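Local coordinates for A207R protein, arginine decarboxylase (Paramecium bursaria Chlorella virus 1, PDB 2NV9) that catalyses the pyridoxal 5'-phosphate-dependent decarboxylation of arginine to agmatine and has an ornithine-decarboxylase-like fold, at residues 110-115 with 130-135; 267-272 with 281-286. The protein carries 1 engineered substitution. One frame throughout, in Å; residues are numbered along the deposited sequence.

Contact 1: residues 110-115 with 130-135; sequences ATFDSS and MILRIR
Phe112 sets CG between its own backbone N and carbonyl carbon (chi1 74°), which lays its ring across Met130 and Leu132. Leu132 has CG opposite its backbone N (chi1 -170°), and its CD2 lies over one face of that ring. This is a CH-pi contact, with Leu132 CD2 4.2 Å from the Phe112 centroid and displaced toward the rim. Leu132 CB also touches Phe112 CE2 at 3.7 Å. Met130 CB meets Phe112 CD2 at 3.8 Å. The Met130 chain then bends twice, and its CE ends 4.1 Å from Ala110 CB. The backbones are neighbouring parallel strands of the TIM barrel, joined through helix 115-124 as a beta-alpha-beta crossover. Ile131 N bonds to Ala110 O at 2.8 Å, and Phe112 N bonds to Ile131 O at 3.0 Å. Arg133 N gives Phe112 O the straightest of the three bonds, at 2.9 Å and 174°. Ala110, Phe112, Met130 and Leu132 lie on the side of the surrounding helices; Leu132 also packs on helix 156-165. Thr111 and Ile131 occupy the other face, where both touch Ser174. A water 2.7 Å from Thr111 OG1 accepts a weak, long bond from Arg133 NH1. The extended Arg133 chain reaches the bound cofactor. Beyond the strand, the Asp113 carboxylate is held by Thr92 and Gly150 and forms a salt bridge with Arg272 of the second subunit.

Contact 2: residues 267-272 with 281-286; sequences QVIGKR and FFNEST
Phe281 O accepts two backbone N-H groups, from Ile269 N at 2.8 Å and from Gly270 N at a longer 3.3 Å. Phe281 N returns a bond to Gly270 O at 2.9 Å. Further along, Asn283 binds both the backbone O and the backbone N of Gln267. Asn283 N donates to Gln267 O at 3.1 Å, while Asn283 OD1 takes Gln267 N at 3.0 Å. Gln267 N stands 47° out of the plane of the Asn283 side-chain carbonyl. Asn283 CG sits between its backbone N and carbonyl carbon (chi1 67°), which turns the amide back to Gln267; Thr266 OG1 also bonds OD1. Ile269 crosses Asn283 at about a right angle, and its CD1 rests on Phe282 O at 3.3 Å. Val268 CG2 touches Phe282 CE1 at 3.6 Å. Phe281 turns the edge of its ring to one face of the Arg272 guanidinium, Phe281 CE2 4.0 Å from Arg272 NH2, the two planes 79° apart. Glu279 holds Arg272 NE, and Lys148 O of the second subunit bonds NH2. Tyr320 stacks on Phe281. Two residues, Ile269 and Gly270, thus face one: a classic beta bulge in an antiparallel hairpin of the beta domain.

How the contacts relate
From the N terminus, contact 1 comes first. It closes a short loop in which helix 115-124 links strands 109-112 and 129-133 of the barrel. The chain then completes the barrel and returns to the mixed sheet, to which strand 18-22 already belongs. There contact 2 closes a tighter loop, the hairpin of strands 262-274 and 277-282. The two loops follow in series; they neither nest nor cross. The centres of contact 1 and contact 2 are about 44 Å apart, on opposite sides of the chain's centre, and the contacts do not touch within one subunit. The dimer brings them together: the 110-115 segment of one subunit meets the 267-272 segment of the other, so barrel and beta domain are joined across the interface.

Contact 1: residues 110-115 with 130-135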
ATOM      1  N   ALA B 110      26.197 -10.354  -3.333  1.00  8.87           N
ATOM      2  CA  ALA B 110      25.071  -9.967  -2.459  1.00  8.68           C
ATOM      3  C   ALA B 110      25.560  -9.295  -1.181  1.00  9.00           C
ATOM      4  O   ALA B 110      26.738  -9.405  -0.834  1.00 10.10           O
ATOM      5  CB  ALA B 110      24.226 -11.182  -2.098  1.00  8.29           C
ATOM      6  N   THR B 111      24.633  -8.670  -0.450  1.00 10.06           N
ATOM      7  CA  THR B 111      24.972  -8.046   0.842  1.00 10.74           C
ATOM      8  C   THR B 111      24.528  -8.925   2.030  1.00 10.64           C
ATOM      9  O   THR B 111      23.684  -9.820   1.887  1.00  9.77           O
ATOM     10  CB  THR B 111      24.302  -6.636   0.969  1.00  9.76           C
ATOM     11  OG1 THR B 111      22.881  -6.781   0.880  1.00  8.52           O
ATOM     12  CG2 THR B 111      24.778  -5.720  -0.131  1.00 10.65           C
ATOM     13  N   PHE B 112      25.077  -8.632   3.212  1.00  9.82           N
ATOM     14  CA  PHE B 112      24.635  -9.298   4.446  1.00 10.10           C
ATOM     15  C   PHE B 112      24.904  -8.372   5.660  1.00  9.36           C
ATOM     16  O   PHE B 112      25.660  -7.428   5.550  1.00  9.34           O
ATOM     17  CB  PHE B 112      25.338 -10.651   4.653  1.00 10.47           C
ATOM     18  CG  PHE B 112      26.775 -10.535   5.088  1.00 11.51           C
ATOM     19  CD1 PHE B 112      27.127 -10.801   6.419  1.00 10.01           C
ATOM     20  CD2 PHE B 112      27.763 -10.106   4.199  1.00  9.93           C
ATOM     21  CE1 PHE B 112      28.434 -10.710   6.828  1.00  9.57           C
ATOM     22  CE2 PHE B 112      29.093  -9.960   4.635  1.00 10.93           C
ATOM     23  CZ  PHE B 112      29.429 -10.289   5.945  1.00  9.74           C
ATOM     24  N   ASP B 113      24.257  -8.689   6.773  1.00  9.75           N
ATOM     25  CA  ASP B 113      24.460  -7.957   8.041  1.00 10.84           C
ATOM     26  C   ASP B 113      24.279  -8.848   9.281  1.00 10.79           C
ATOM     27  O   ASP B 113      24.164  -8.327  10.406  1.00 11.74           O
ATOM     28  CB  ASP B 113      23.600  -6.679   8.073  1.00 10.22           C
ATOM     29  CG  ASP B 113      22.068  -6.954   8.035  1.00  9.74           C
ATOM     30  OD1 ASP B 113      21.609  -8.035   8.483  1.00  9.87           O
ATOM     31  OD2 ASP B 113      21.330  -6.044   7.587  1.00  8.95           O
ATOM     32  N   SER B 114      24.295 -10.181   9.069  1.00 10.89           N
ATOM     33  CA  SER B 114      24.036 -11.153  10.154  1.00 10.78           C
ATOM     34  C   SER B 114      24.782 -12.447   9.946  1.00 10.78           C
ATOM     35  O   SER B 114      25.044 -12.838   8.797  1.00 12.32           O
ATOM     36  CB  SER B 114      22.531 -11.468  10.302  1.00 10.46           C
ATOM     37  OG  SER B 114      22.033 -12.143   9.150  1.00 13.02           O
ATOM     38  N   SER B 115      25.085 -13.130  11.041  1.00 10.42           N
ATOM     39  CA  SER B 115      25.786 -14.419  10.971  1.00 10.75           C
ATOM     40  C   SER B 115      24.898 -15.513  10.363  1.00 10.11           C
ATOM     41  O   SER B 115      25.382 -16.354   9.590  1.00  9.73           O
ATOM     42  CB  SER B 115      26.297 -14.854  12.345  1.00  9.84           C
ATOM     43  OG  SER B 115      25.209 -15.042  13.241  1.00 11.78           O
ATOM     44  N   MET B 130      30.500 -11.614  -1.055  1.00 11.68           N
ATOM     45  CA  MET B 130      29.667 -10.886  -0.076  1.00 11.17           C
ATOM     46  C   MET B 130      30.102  -9.441   0.214  1.00 11.99           C
ATOM     47  O   MET B 130      31.294  -9.128   0.354  1.00 11.97           O
ATOM     48  CB  MET B 130      29.503 -11.715   1.205  1.00 11.47           C
ATOM     49  CG  MET B 130      28.954 -13.161   1.003  1.00 10.67           C
ATOM     50  SD  MET B 130      27.363 -13.233   0.089  1.00  6.76           S
ATOM     51  CE  MET B 130      26.362 -12.220   1.251  1.00 10.07           C
ATOM     52  N   ILE B 131      29.109  -8.565   0.368  1.00 12.29           N
ATOM     53  CA  ILE B 131      29.373  -7.196   0.744  1.00 10.47           C
ATOM     54  C   ILE B 131      28.714  -6.962   2.084  1.00 10.32           C
ATOM     55  O   ILE B 131      27.524  -7.106   2.236  1.00  9.35           O
ATOM     56  CB  ILE B 131      28.875  -6.153  -0.317  1.00 10.58           C
ATOM     57  CG1 ILE B 131      29.605  -6.368  -1.654  1.00 11.81           C
ATOM     58  CG2 ILE B 131      28.981  -4.705   0.254  1.00 10.27           C
ATOM     59  CD1 ILE B 131      29.089  -5.564  -2.785  1.00 13.27           C
ATOM     60  N   LEU B 132      29.533  -6.612   3.073  1.00  9.74           N
ATOM     61  CA  LEU B 132      29.026  -6.388   4.394  1.00 10.42           C
ATOM     62  C   LEU B 132      28.346  -5.021   4.465  1.00  9.52           C
ATOM     63  O   LEU B 132      28.944  -3.977   4.162  1.00 10.69           O
ATOM     64  CB  LEU B 132      30.185  -6.527   5.391  1.00 10.90           C
ATOM     65  CG  LEU B 132      29.992  -6.576   6.914  1.00 13.63           C
ATOM     66  CD1 LEU B 132      30.815  -5.510   7.601  1.00 13.36           C
ATOM     67  CD2 LEU B 132      28.573  -6.716   7.451  1.00 10.92           C
ATOM     68  N   ARG B 133      27.090  -5.029   4.885  1.00 10.63           N
ATOM     69  CA  ARG B 133      26.340  -3.784   5.010  1.00  9.50           C
ATOM     70  C   ARG B 133      26.412  -3.256   6.450  1.00 10.24           C
ATOM     71  O   ARG B 133      25.995  -3.935   7.410  1.00 10.28           O
ATOM     72  CB  ARG B 133      24.881  -3.920   4.549  1.00  9.92           C
ATOM     73  CG  ARG B 133      24.148  -2.553   4.547  1.00 10.17           C
ATOM     74  CD  ARG B 133      22.707  -2.669   4.092  1.00 11.10           C
ATOM     75  NE  ARG B 133      21.871  -1.515   4.488  1.00  9.27           N
ATOM     76  CZ  ARG B 133      20.593  -1.378   4.138  1.00 12.01           C
ATOM     77  NH1 ARG B 133      20.013  -2.328   3.393  1.00  9.68           N
ATOM     78  NH2 ARG B 133      19.890  -0.304   4.508  1.00 10.52           N
ATOM     79  N   ILE B 134      26.933  -2.044   6.587  1.00 10.07           N
ATOM     80  CA  ILE B 134      27.048  -1.377   7.888  1.00 10.18           C
ATOM     81  C   ILE B 134      26.000  -0.283   8.103  1.00 10.51           C
ATOM     82  O   ILE B 134      25.586   0.374   7.170  1.00 10.78           O
ATOM     83  CB  ILE B 134      28.484  -0.835   8.148  1.00  9.69           C
ATOM     84  CG1 ILE B 134      28.838   0.356   7.244  1.00 12.32           C
ATOM     85  CG2 ILE B 134      29.498  -1.964   8.153  1.00  9.38           C
ATOM     86  CD1 ILE B 134      30.012   1.270   7.752  1.00 15.79           C
ATOM     87  N   ARG B 135      25.582  -0.115   9.347  1.00 10.58           N
ATOM     88  CA  ARG B 135      24.597   0.904   9.655  1.00 10.78           C
ATOM     89  C   ARG B 135      25.292   2.270   9.786  1.00 11.28           C
ATOM     90  O   ARG B 135      26.225   2.427  10.590  1.00 10.03           O
ATOM     91  CB  ARG B 135      23.830   0.563  10.955  1.00  9.98           C
ATOM     92  CG  ARG B 135      22.738   1.550  11.211  1.00  9.99           C
ATOM     93  CD  ARG B 135      22.024   1.319  12.552  1.00 11.59           C
ATOM     94  NE  ARG B 135      21.087   2.407  12.865  1.00 13.78           N
ATOM     95  CZ  ARG B 135      20.149   2.355  13.818  1.00 12.29           C
ATOM     96  NH1 ARG B 135      20.037   1.276  14.584  1.00 11.80           N
ATOM     97  NH2 ARG B 135      19.339   3.390  14.019  1.00 11.68           N
TER
HETATM   98  O   HOH W   1      21.666  -4.395   1.315  1.00 11.26           O

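Contact 2: residues 267-272 with 281-286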
ATOM      1  N   GLN B 267      -7.738  12.692 -13.441  1.00  9.65           N
ATOM      2  CA  GLN B 267      -8.919  13.521 -13.728  1.00  8.73           C
ATOM      3  C   GLN B 267      -9.768  13.765 -12.494  1.00  7.76           C
ATOM      4  O   GLN B 267      -9.860  12.904 -11.623  1.00  8.14           O
ATOM      5  CB  GLN B 267      -9.796  12.860 -14.811  1.00  9.09           C
ATOM      6  CG  GLN B 267     -10.848  13.774 -15.435  1.00  9.42           C
ATOM      7  CD  GLN B 267     -11.797  12.988 -16.377  1.00 10.42           C
ATOM      8  OE1 GLN B 267     -12.233  11.882 -16.058  1.00  9.55           O
ATOM      9  NE2 GLN B 267     -12.105  13.580 -17.524  1.00 12.57           N
ATOM     10  N   VAL B 268     -10.393  14.939 -12.459  1.00  7.37           N
ATOM     11  CA  VAL B 268     -11.392  15.278 -11.451  1.00  8.49           C
ATOM     12  C   VAL B 268     -12.701  14.525 -11.795  1.00  8.63           C
ATOM     13  O   VAL B 268     -13.271  14.755 -12.876  1.00  9.58           O
ATOM     14  CB  VAL B 268     -11.702  16.804 -11.435  1.00  7.89           C
ATOM     15  CG1 VAL B 268     -12.775  17.094 -10.407  1.00  8.15           C
ATOM     16  CG2 VAL B 268     -10.414  17.661 -11.179  1.00  9.77           C
ATOM     17  N   ILE B 269     -13.117  13.616 -10.917  1.00  8.29           N
ATOM     18  CA  ILE B 269     -14.314  12.790 -11.143  1.00  9.70           C
ATOM     19  C   ILE B 269     -15.470  13.164 -10.218  1.00  9.85           C
ATOM     20  O   ILE B 269     -16.604  12.788 -10.446  1.00  9.36           O
ATOM     21  CB  ILE B 269     -13.981  11.267 -11.059  1.00 11.19           C
ATOM     22  CG1 ILE B 269     -13.685  10.849  -9.595  1.00 11.34           C
ATOM     23  CG2 ILE B 269     -12.838  10.923 -12.026  1.00 10.52           C
ATOM     24  CD1 ILE B 269     -12.809   9.593  -9.563  1.00 18.87           C
ATOM     25  N   GLY B 270     -15.172  13.965  -9.178  1.00  9.51           N
ATOM     26  CA  GLY B 270     -16.181  14.329  -8.190  1.00  9.24           C
ATOM     27  C   GLY B 270     -15.834  15.683  -7.616  1.00 10.43           C
ATOM     28  O   GLY B 270     -14.642  16.083  -7.599  1.00 10.52           O
ATOM     29  N   LYS B 271     -16.863  16.387  -7.142  1.00 10.11           N
ATOM     30  CA  LYS B 271     -16.698  17.744  -6.627  1.00 10.27           C
ATOM     31  C   LYS B 271     -17.708  18.011  -5.499  1.00  9.98           C
ATOM     32  O   LYS B 271     -18.840  17.520  -5.517  1.00  9.51           O
ATOM     33  CB  LYS B 271     -16.826  18.760  -7.773  1.00 10.22           C
ATOM     34  CG  LYS B 271     -16.509  20.205  -7.430  1.00 11.17           C
ATOM     35  CD  LYS B 271     -16.681  21.109  -8.640  1.00  9.78           C
ATOM     36  CE  LYS B 271     -16.433  22.591  -8.238  1.00  7.54           C
ATOM     37  NZ  LYS B 271     -16.376  23.516  -9.391  1.00  7.14           N
ATOM     38  N   ARG B 272     -17.263  18.758  -4.504  1.00 10.04           N
ATOM     39  CA  ARG B 272     -18.137  19.242  -3.408  1.00 10.39           C
ATOM     40  C   ARG B 272     -17.598  20.609  -2.927  1.00 11.22           C
ATOM     41  O   ARG B 272     -16.422  20.714  -2.637  1.00 11.43           O
ATOM     42  CB  ARG B 272     -18.122  18.196  -2.285  1.00  9.18           C
ATOM     43  CG  ARG B 272     -19.160  18.366  -1.192  1.00 12.67           C
ATOM     44  CD  ARG B 272     -19.152  17.211  -0.174  1.00 12.98           C
ATOM     45  NE  ARG B 272     -17.826  17.001   0.400  1.00 15.42           N
ATOM     46  CZ  ARG B 272     -17.244  15.814   0.595  1.00 14.58           C
ATOM     47  NH1 ARG B 272     -17.862  14.682   0.244  1.00 11.20           N
ATOM     48  NH2 ARG B 272     -16.024  15.765   1.144  1.00 11.07           N
ATOM     49  N   PHE B 281     -12.445  15.080  -5.973  1.00 10.74           N
ATOM     50  CA  PHE B 281     -12.084  13.686  -5.896  1.00  9.84           C
ATOM     51  C   PHE B 281     -11.507  13.303  -7.253  1.00 10.32           C
ATOM     52  O   PHE B 281     -12.053  13.681  -8.296  1.00  9.53           O
ATOM     53  CB  PHE B 281     -13.297  12.840  -5.558  1.00 10.87           C
ATOM     54  CG  PHE B 281     -13.693  12.898  -4.126  1.00 10.76           C
ATOM     55  CD1 PHE B 281     -13.455  11.828  -3.287  1.00  9.30           C
ATOM     56  CD2 PHE B 281     -14.299  14.048  -3.602  1.00 12.06           C
ATOM     57  CE1 PHE B 281     -13.833  11.874  -1.962  1.00 10.17           C
ATOM     58  CE2 PHE B 281     -14.647  14.117  -2.226  1.00 12.98           C
ATOM     59  CZ  PHE B 281     -14.436  13.026  -1.429  1.00 11.71           C
ATOM     60  N   PHE B 282     -10.393  12.584  -7.217  1.00 10.34           N
ATOM     61  CA  PHE B 282      -9.639  12.256  -8.445  1.00 11.07           C
ATOM     62  C   PHE B 282      -9.711  10.759  -8.705  1.00 11.10           C
ATOM     63  O   PHE B 282     -10.001   9.976  -7.778  1.00 10.33           O
ATOM     64  CB  PHE B 282      -8.160  12.683  -8.333  1.00 10.00           C
ATOM     65  CG  PHE B 282      -7.963  14.155  -8.368  1.00 12.15           C
ATOM     66  CD1 PHE B 282      -7.684  14.816  -9.556  1.00 12.91           C
ATOM     67  CD2 PHE B 282      -8.126  14.911  -7.199  1.00 10.70           C
ATOM     68  CE1 PHE B 282      -7.518  16.205  -9.577  1.00 10.76           C
ATOM     69  CE2 PHE B 282      -7.988  16.294  -7.210  1.00 12.14           C
ATOM     70  CZ  PHE B 282      -7.689  16.940  -8.405  1.00 13.11           C
ATOM     71  N   ASN B 283      -9.437  10.357  -9.953  1.00 11.63           N
ATOM     72  CA  ASN B 283      -9.385   8.915 -10.274  1.00 12.45           C
ATOM     73  C   ASN B 283      -8.007   8.299  -9.964  1.00 12.60           C
ATOM     74  O   ASN B 283      -7.525   7.373 -10.652  1.00 13.10           O
ATOM     75  CB  ASN B 283      -9.876   8.611 -11.715  1.00 12.30           C
ATOM     76  CG  ASN B 283      -8.957   9.161 -12.791  1.00 13.86           C
ATOM     77  OD1 ASN B 283      -8.005   9.898 -12.508  1.00 13.82           O
ATOM     78  ND2 ASN B 283      -9.248   8.802 -14.054  1.00 11.29           N
ATOM     79  N   GLU B 284      -7.402   8.821  -8.914  1.00 11.39           N
ATOM     80  CA  GLU B 284      -6.194   8.311  -8.287  1.00 11.95           C
ATOM     81  C   GLU B 284      -6.340   8.366  -6.760  1.00 11.68           C
ATOM     82  O   GLU B 284      -7.321   8.902  -6.256  1.00 10.87           O
ATOM     83  CB  GLU B 284      -4.980   9.163  -8.685  1.00 12.30           C
ATOM     84  CG  GLU B 284      -4.179   8.580  -9.841  1.00 11.88           C
ATOM     85  CD  GLU B 284      -3.456   7.277  -9.473  1.00 12.91           C
ATOM     86  OE1 GLU B 284      -3.086   6.555 -10.402  1.00 12.16           O
ATOM     87  OE2 GLU B 284      -3.266   7.001  -8.262  1.00 13.68           O
ATOM     88  N   SER B 285      -5.372   7.797  -6.041  1.00 11.54           N
ATOM     89  CA  SER B 285      -5.465   7.713  -4.596  1.00 11.28           C
ATOM     90  C   SER B 285      -4.096   7.329  -3.984  1.00 11.78           C
ATOM     91  O   SER B 285      -3.177   6.908  -4.703  1.00 11.21           O
ATOM     92  CB  SER B 285      -6.546   6.693  -4.182  1.00 10.07           C
ATOM     93  OG  SER B 285      -6.001   5.400  -4.018  1.00 10.84           O
ATOM     94  N   THR B 286      -4.018   7.458  -2.666  1.00 10.33           N
ATOM     95  CA  THR B 286      -2.868   7.036  -1.880  1.00 12.01           C
ATOM     96  C   THR B 286      -2.680   5.520  -1.915  1.00 12.75           C
ATOM     97  O   THR B 286      -1.586   5.015  -1.630  1.00 13.25           O
ATOM     98  CB  THR B 286      -2.955   7.517  -0.389  1.00 11.54           C
ATOM     99  OG1 THR B 286      -4.141   6.998   0.227  1.00 10.57           O
ATOM    100  CG2 THR B 286      -2.902   9.054  -0.277  1.00 12.08           C
TER